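Local coordinates for protein magnesium-protoporphyrin O-methyltransferase (Synechocystis sp., PDB 4QDJ) that transfers a methyl group from S-adenosylmethionine to a carboxylate of magnesium-protoporphyrin IX, giving the monomethyl ester on the pathway to chlorophyll, at residues R26-G31 with V42-T47; D197-L202 with F207-T212. One frame throughout, in Å; residues are numbered along the deposited sequence. Where two conformers were deposited one is given.

Interaction 1 of 2, residues R26-G31 with V42-T47. With SAM (S-adenosylmethionine), chain B.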
loop_
_atom_site.group_PDB
_atom_site.type_symbol
_atom_site.label_atom_id
_atom_site.label_comp_id
_atom_site.label_asym_id
_atom_site.label_seq_id
_atom_site.Cartn_x
_atom_site.Cartn_y
_atom_site.Cartn_z
ATOM N N ARG A 26 -3.452 13.383 -9.001
ATOM C CA ARG A 26 -2.827 14.692 -8.875
ATOM C C ARG A 26 -1.925 14.747 -7.641
ATOM O O ARG A 26 -0.770 15.164 -7.731
ATOM C CB ARG A 26 -3.890 15.799 -8.839
ATOM C CG ARG A 26 -3.362 17.193 -8.507
ATOM C CD ARG A 26 -2.255 17.642 -9.454
ATOM N NE ARG A 26 -2.697 17.758 -10.841
ATOM C CZ ARG A 26 -2.992 18.905 -11.448
ATOM N NH1 ARG A 26 -2.900 20.055 -10.795
ATOM N NH2 ARG A 26 -3.379 18.901 -12.716
ATOM N N ILE A 27 -2.446 14.316 -6.497
ATOM C CA ILE A 27 -1.662 14.317 -5.263
ATOM C C ILE A 27 -0.396 13.474 -5.410
ATOM O O ILE A 27 0.698 13.913 -5.054
ATOM C CB ILE A 27 -2.486 13.818 -4.056
ATOM C CG1 ILE A 27 -3.617 14.801 -3.739
ATOM C CG2 ILE A 27 -1.592 13.632 -2.835
ATOM C CD1 ILE A 27 -4.527 14.344 -2.617
ATOM N N TYR A 28 -0.551 12.272 -5.957
ATOM C CA TYR A 28 0.566 11.348 -6.135
ATOM C C TYR A 28 1.408 11.665 -7.366
ATOM O O TYR A 28 2.414 11.001 -7.621
ATOM C CB TYR A 28 0.053 9.913 -6.254
ATOM C CG TYR A 28 -0.506 9.324 -4.981
ATOM C CD1 TYR A 28 -0.179 9.850 -3.738
ATOM C CD2 TYR A 28 -1.358 8.228 -5.025
ATOM C CE1 TYR A 28 -0.689 9.300 -2.574
ATOM C CE2 TYR A 28 -1.872 7.674 -3.870
ATOM C CZ TYR A 28 -1.534 8.213 -2.649
ATOM O OH TYR A 28 -2.044 7.659 -1.500
ATOM N N GLY A 29 0.993 12.666 -8.135
ATOM C CA GLY A 29 1.681 13.013 -9.365
ATOM C C GLY A 29 2.346 14.371 -9.289
ATOM O O GLY A 29 2.916 14.737 -8.262
ATOM N N ASP A 30 2.274 15.123 -10.382
ATOM C CA ASP A 30 2.867 16.453 -10.450
ATOM C C ASP A 30 1.792 17.504 -10.704
ATOM O O ASP A 30 0.665 17.175 -11.075
ATOM C CB ASP A 30 3.910 16.513 -11.568
ATOM C CG ASP A 30 4.931 15.396 -11.478
ATOM O OD1 ASP A 30 5.364 15.072 -10.352
ATOM O OD2 ASP A 30 5.297 14.838 -12.534
ATOM N N GLY A 31 2.148 18.768 -10.518
ATOM C CA GLY A 31 1.222 19.845 -10.785
ATOM C C GLY A 31 0.679 20.499 -9.533
ATOM O O GLY A 31 0.850 19.997 -8.418
ATOM N N VAL A 42 3.775 15.339 0.132
ATOM C CA VAL A 42 5.088 15.266 0.768
ATOM C C VAL A 42 5.153 14.162 1.826
ATOM O O VAL A 42 6.122 13.400 1.883
ATOM C CB VAL A 42 5.479 16.626 1.390
ATOM C CG1 VAL A 42 6.752 16.497 2.215
ATOM C CG2 VAL A 42 5.643 17.677 0.300
ATOM N N GLY A 43 4.117 14.067 2.653
ATOM C CA GLY A 43 4.068 13.046 3.686
ATOM C C GLY A 43 4.055 11.644 3.105
ATOM O O GLY A 43 4.787 10.758 3.557
ATOM N N HIS A 44 3.216 11.441 2.097
ATOM C CA HIS A 44 3.126 10.147 1.435
ATOM C C HIS A 44 4.451 9.773 0.776
ATOM O O HIS A 44 4.865 8.615 0.815
ATOM C CB HIS A 44 1.994 10.149 0.405
ATOM C CG HIS A 44 2.000 8.955 -0.496
ATOM N ND1 HIS A 44 2.459 9.008 -1.794
ATOM C CD2 HIS A 44 1.609 7.677 -0.286
ATOM C CE1 HIS A 44 2.346 7.814 -2.347
ATOM N NE2 HIS A 44 1.834 6.987 -1.454
ATOM N N GLN A 45 5.125 10.754 0.186
ATOM C CA GLN A 45 6.426 10.497 -0.423
ATOM C C GLN A 45 7.441 10.049 0.631
ATOM O O GLN A 45 8.300 9.210 0.359
ATOM C CB GLN A 45 6.937 11.727 -1.174
ATOM C CG GLN A 45 8.221 11.475 -1.951
ATOM C CD GLN A 45 8.030 10.491 -3.091
ATOM O OE1 GLN A 45 7.168 10.682 -3.949
ATOM N NE2 GLN A 45 8.829 9.431 -3.102
ATOM N N GLN A 46 7.338 10.607 1.834
ATOM C CA GLN A 46 8.221 10.212 2.926
ATOM C C GLN A 46 7.972 8.761 3.331
ATOM O O GLN A 46 8.912 8.006 3.580
ATOM C CB GLN A 46 8.051 11.141 4.131
ATOM C CG GLN A 46 8.924 10.771 5.320
ATOM C CD GLN A 46 8.871 11.800 6.430
ATOM O OE1 GLN A 46 8.790 13.002 6.177
ATOM N NE2 GLN A 46 8.919 11.332 7.672
ATOM N N THR A 47 6.701 8.376 3.390
ATOM C CA THR A 47 6.340 7.003 3.729
ATOM C C THR A 47 6.910 6.033 2.702
ATOM O O THR A 47 7.537 5.033 3.057
ATOM C CB THR A 47 4.811 6.827 3.815
ATOM O OG1 THR A 47 4.295 7.670 4.851
ATOM C CG2 THR A 47 4.450 5.377 4.121
HETATM N N SAM B . -0.607 2.041 -1.516
HETATM C CA SAM B . -0.606 3.137 -2.482
HETATM C C SAM B . 0.400 4.208 -2.084
HETATM O O SAM B . 0.724 4.362 -0.905
HETATM O OXT SAM B . 0.913 4.937 -2.934
HETATM C CB SAM B . -1.998 3.740 -2.677
HETATM C CG SAM B . -2.687 4.313 -1.440
HETATM S SD SAM B . -4.287 5.073 -1.844
HETATM C CE SAM B . -4.560 6.141 -0.408
HETATM C "C5'" SAM B . -5.410 3.722 -1.429
HETATM C "C4'" SAM B . -5.518 2.713 -2.562
HETATM O "O4'" SAM B . -5.985 1.490 -2.034
HETATM C "C3'" SAM B . -6.501 3.136 -3.646
HETATM O "O3'" SAM B . -5.856 3.081 -4.897
HETATM C "C2'" SAM B . -7.596 2.088 -3.594
HETATM O "O2'" SAM B . -8.103 1.782 -4.875
HETATM C "C1'" SAM B . -6.870 0.913 -2.963
HETATM N N9 SAM B . -7.764 -0.040 -2.292
HETATM C C8 SAM B . -8.781 0.241 -1.421
HETATM N N7 SAM B . -9.345 -0.929 -1.041
HETATM C C5 SAM B . -8.697 -1.943 -1.657
HETATM C C6 SAM B . -8.863 -3.319 -1.625
HETATM N N6 SAM B . -9.819 -3.863 -0.875
HETATM N N1 SAM B . -8.031 -4.116 -2.380
HETATM C C2 SAM B . -7.040 -3.552 -3.157
HETATM N N3 SAM B . -6.882 -2.182 -3.188
HETATM C C4 SAM B . -7.698 -1.396 -2.445
#
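The rings of Y28 and H44 form an offset stack: their centroids are 4.0 Å apart and their planes are inclined at 28°. H44 CE1 and SAM OXT both lie over a face of the tyrosine ring, while Y28 CE1 sits over the centre of the imidazole, coming within 3.3 Å of H44 ND1. H44 CG is anti to the backbone N (chi1 169°), which places the imidazole beside the tyrosine ring with NE2 at the carboxylate.

The same histidine grips the methionine carboxylate of S-adenosylmethionine. H44 NE2 lies 2.7 Å from SAM OXT, with an N-H...O angle of 138°, and 2.9 Å from SAM O in a weaker bond. One N-H is therefore shared between two oxygens, a bifurcated arrangement consistent with both bonds being bent. With a face stacked on the tyrosine and NE2 held by the carboxylate, the ring is probably limited in its rotation.

This is part of the cofactor pocket of a class I methyltransferase, in which D91, D120 and Y140 also hydrogen-bond SAM. Y28 follows the end of helix 19-27 and closes over the methionine part of the ligand, its ring also meeting that of W24. At the far end of the ring, Y28 OH stands 3.1 Å from SAM CE, the methyl carbon to be transferred, and 3.4 Å from SAM CG, so the phenol oxygen lies beside the sulfonium group.

Interaction 2 of 2, residues D197-L202 with F207-T212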
loop_
_atom_site.group_PDB
_atom_site.type_symbol
_atom_site.label_atom_id
_atom_site.label_comp_id
_atom_site.label_asym_id
_atom_site.label_seq_id
_atom_site.Cartn_x
_atom_site.Cartn_y
_atom_site.Cartn_z
ATOM N N ASP A 197 -4.120 -2.778 18.515
ATOM C CA ASP A 197 -4.974 -3.676 17.742
ATOM C C ASP A 197 -4.224 -4.264 16.550
ATOM O O ASP A 197 -4.307 -5.462 16.288
ATOM C CB ASP A 197 -6.234 -2.956 17.255
ATOM C CG ASP A 197 -7.191 -2.618 18.382
ATOM O OD1 ASP A 197 -7.042 -3.177 19.488
ATOM O OD2 ASP A 197 -8.105 -1.798 18.156
ATOM N N ILE A 198 -3.495 -3.418 15.828
ATOM C CA ILE A 198 -2.733 -3.868 14.666
ATOM C C ILE A 198 -1.653 -4.873 15.070
ATOM O O ILE A 198 -1.474 -5.900 14.414
ATOM C CB ILE A 198 -2.093 -2.684 13.912
ATOM C CG1 ILE A 198 -3.171 -1.697 13.450
ATOM C CG2 ILE A 198 -1.287 -3.179 12.717
ATOM C CD1 ILE A 198 -4.171 -2.293 12.479
ATOM N N ARG A 199 -0.943 -4.582 16.157
ATOM C CA ARG A 199 0.087 -5.491 16.650
ATOM C C ARG A 199 -0.501 -6.827 17.099
ATOM O O ARG A 199 0.114 -7.876 16.911
ATOM C CB ARG A 199 0.876 -4.854 17.796
ATOM C CG ARG A 199 1.864 -3.783 17.360
ATOM C CD ARG A 199 2.568 -3.194 18.571
ATOM N NE ARG A 199 3.551 -2.177 18.213
ATOM C CZ ARG A 199 4.867 -2.355 18.256
ATOM N NH1 ARG A 199 5.374 -3.518 18.647
ATOM N NH2 ARG A 199 5.678 -1.364 17.913
ATOM N N LYS A 200 -1.692 -6.781 17.692
ATOM C CA LYS A 200 -2.371 -7.989 18.146
ATOM C C LYS A 200 -2.742 -8.882 16.965
ATOM O O LYS A 200 -2.519 -10.092 16.995
ATOM C CB LYS A 200 -3.618 -7.631 18.962
ATOM C CG LYS A 200 -4.393 -8.826 19.499
ATOM C CD LYS A 200 -3.516 -9.705 20.373
ATOM C CE LYS A 200 -4.346 -10.700 21.173
ATOM N NZ LYS A 200 -5.180 -11.574 20.304
ATOM N N ILE A 201 -3.301 -8.274 15.923
ATOM C CA ILE A 201 -3.678 -9.002 14.715
ATOM C C ILE A 201 -2.453 -9.630 14.054
ATOM O O ILE A 201 -2.493 -10.780 13.617
ATOM C CB ILE A 201 -4.401 -8.081 13.713
ATOM C CG1 ILE A 201 -5.686 -7.531 14.336
ATOM C CG2 ILE A 201 -4.715 -8.825 12.421
ATOM C CD1 ILE A 201 -6.217 -6.299 13.644
ATOM N N LEU A 202 -1.362 -8.876 13.992
ATOM C CA LEU A 202 -0.120 -9.391 13.426
ATOM C C LEU A 202 0.414 -10.557 14.255
ATOM O O LEU A 202 0.849 -11.571 13.708
ATOM C CB LEU A 202 0.925 -8.279 13.311
ATOM C CG LEU A 202 0.657 -7.256 12.202
ATOM C CD1 LEU A 202 1.563 -6.037 12.340
ATOM C CD2 LEU A 202 0.826 -7.899 10.831
ATOM N N PHE A 207 3.314 -13.165 13.384
ATOM C CA PHE A 207 4.317 -12.163 13.044
ATOM C C PHE A 207 4.750 -11.342 14.252
ATOM O O PHE A 207 3.934 -10.993 15.106
ATOM C CB PHE A 207 3.786 -11.216 11.961
ATOM C CG PHE A 207 3.737 -11.824 10.589
ATOM C CD1 PHE A 207 2.760 -12.749 10.260
ATOM C CD2 PHE A 207 4.659 -11.456 9.623
ATOM C CE1 PHE A 207 2.709 -13.304 8.995
ATOM C CE2 PHE A 207 4.613 -12.006 8.353
ATOM C CZ PHE A 207 3.636 -12.932 8.040
ATOM N N SER A 208 6.042 -11.042 14.317
ATOM C CA SER A 208 6.569 -10.145 15.337
ATOM C C SER A 208 7.012 -8.843 14.682
ATOM O O SER A 208 7.331 -8.815 13.495
ATOM C CB SER A 208 7.741 -10.788 16.079
ATOM O OG SER A 208 8.849 -10.977 15.217
ATOM N N ILE A 209 7.024 -7.764 15.454
ATOM C CA ILE A 209 7.393 -6.464 14.912
ATOM C C ILE A 209 8.909 -6.295 14.859
ATOM O O ILE A 209 9.609 -6.574 15.835
ATOM C CB ILE A 209 6.767 -5.321 15.731
ATOM C CG1 ILE A 209 5.248 -5.496 15.812
ATOM C CG2 ILE A 209 7.125 -3.976 15.131
ATOM C CD1 ILE A 209 4.569 -5.563 14.461
ATOM N N ALA A 210 9.409 -5.858 13.706
ATOM C CA ALA A 210 10.821 -5.535 13.547
ATOM C C ALA A 210 10.983 -4.018 13.516
ATOM O O ALA A 210 10.767 -3.351 14.526
ATOM C CB ALA A 210 11.373 -6.166 12.280
ATOM N N ARG A 211 11.343 -3.466 12.361
ATOM C CA ARG A 211 11.458 -2.015 12.247
ATOM C C ARG A 211 10.090 -1.344 12.283
ATOM O O ARG A 211 9.078 -1.945 11.917
ATOM C CB ARG A 211 12.215 -1.616 10.977
ATOM C CG ARG A 211 13.691 -1.973 11.023
ATOM C CD ARG A 211 14.380 -1.745 9.689
ATOM N NE ARG A 211 13.940 -2.714 8.690
ATOM C CZ ARG A 211 14.543 -2.919 7.523
ATOM N NH1 ARG A 211 15.624 -2.223 7.196
ATOM N NH2 ARG A 211 14.062 -3.825 6.684
ATOM N N THR A 212 10.060 -0.105 12.757
ATOM C CA THR A 212 8.855 0.707 12.670
ATOM C C THR A 212 9.238 2.105 12.229
ATOM O O THR A 212 10.405 2.491 12.293
ATOM C CB THR A 212 8.075 0.803 14.007
ATOM O OG1 THR A 212 8.743 1.698 14.905
ATOM C CG2 THR A 212 7.919 -0.557 14.664
HETATM O O HOH W 1 2.858 -8.267 16.630
#
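L202, R199 and I209 join helix 195-204 to strand 207-216, the edge strand that the helix enters through a short turn. Strand order 3-2-1-4-5-7-6, with antiparallel strand 221-229 inserted between 159-164 and 207-216, is the signature of the Rossmann-like class I methyltransferase fold. Segment axes approach to 8.0 Å with their N-to-C directions 132° apart, oblique and closer to antiparallel than to parallel.

The side chain of I209 shows how the surfaces fit. Its CB points toward the helix and lies 3.7 Å from R199 NH1. The next atom, I209 CG1, comes closer, 3.5 Å from R199 NH1, and rests over one face of the guanidinium. Its sister branch, I209 CG2, is at 4.0 Å from the same nitrogen and also near R199 NH2. At the tip, I209 CD1 turns from the arginine to the leucine, meeting L202 CD1 at 3.7 Å. The isoleucine thus divides its contacts between a polar, partly exposed group and a buried apolar one.

R199 reaches the strand with its chain extended from CG to NE (chi2 and chi3 both 179°), which brings the guanidinium beside I209 and T212. Its charge is paired with E195 in a salt bridge through NE, while R199 NH2 also approaches the methyl group of T212. L202 also packs on L160 and L162 of strand 159-164 and on I149 of helix 142-155, and F207 on L160 and A153.

Where helix and strand converge, F207 N donates to L202 O at 3.0 Å. A water lies between the backbones nearby, donating to R199 O at 2.8 Å and, weakly, to F207 O.

In the fold
The two contacts occupy different parts of one chain: their centres are 26 Å apart, their nearest atoms about 10 Å, and they do not touch. They follow in series along the chain. Interaction 1 belongs to the S-adenosylmethionine pocket, since Y28 and H44 both border the ligand, whereas the pocket residues all fall between 12 and 140, so both segments of interaction 2 lie outside it. Strand 207-216 nevertheless provides a physical connection: beyond T212 of interaction 2 it carries T215, whose hydroxyl is hydrogen-bonded to that of T47 in segment 42-47. T47 also packs on S222 and I224 of strand 221-229, the neighbour of strand 207-216 in the sheet.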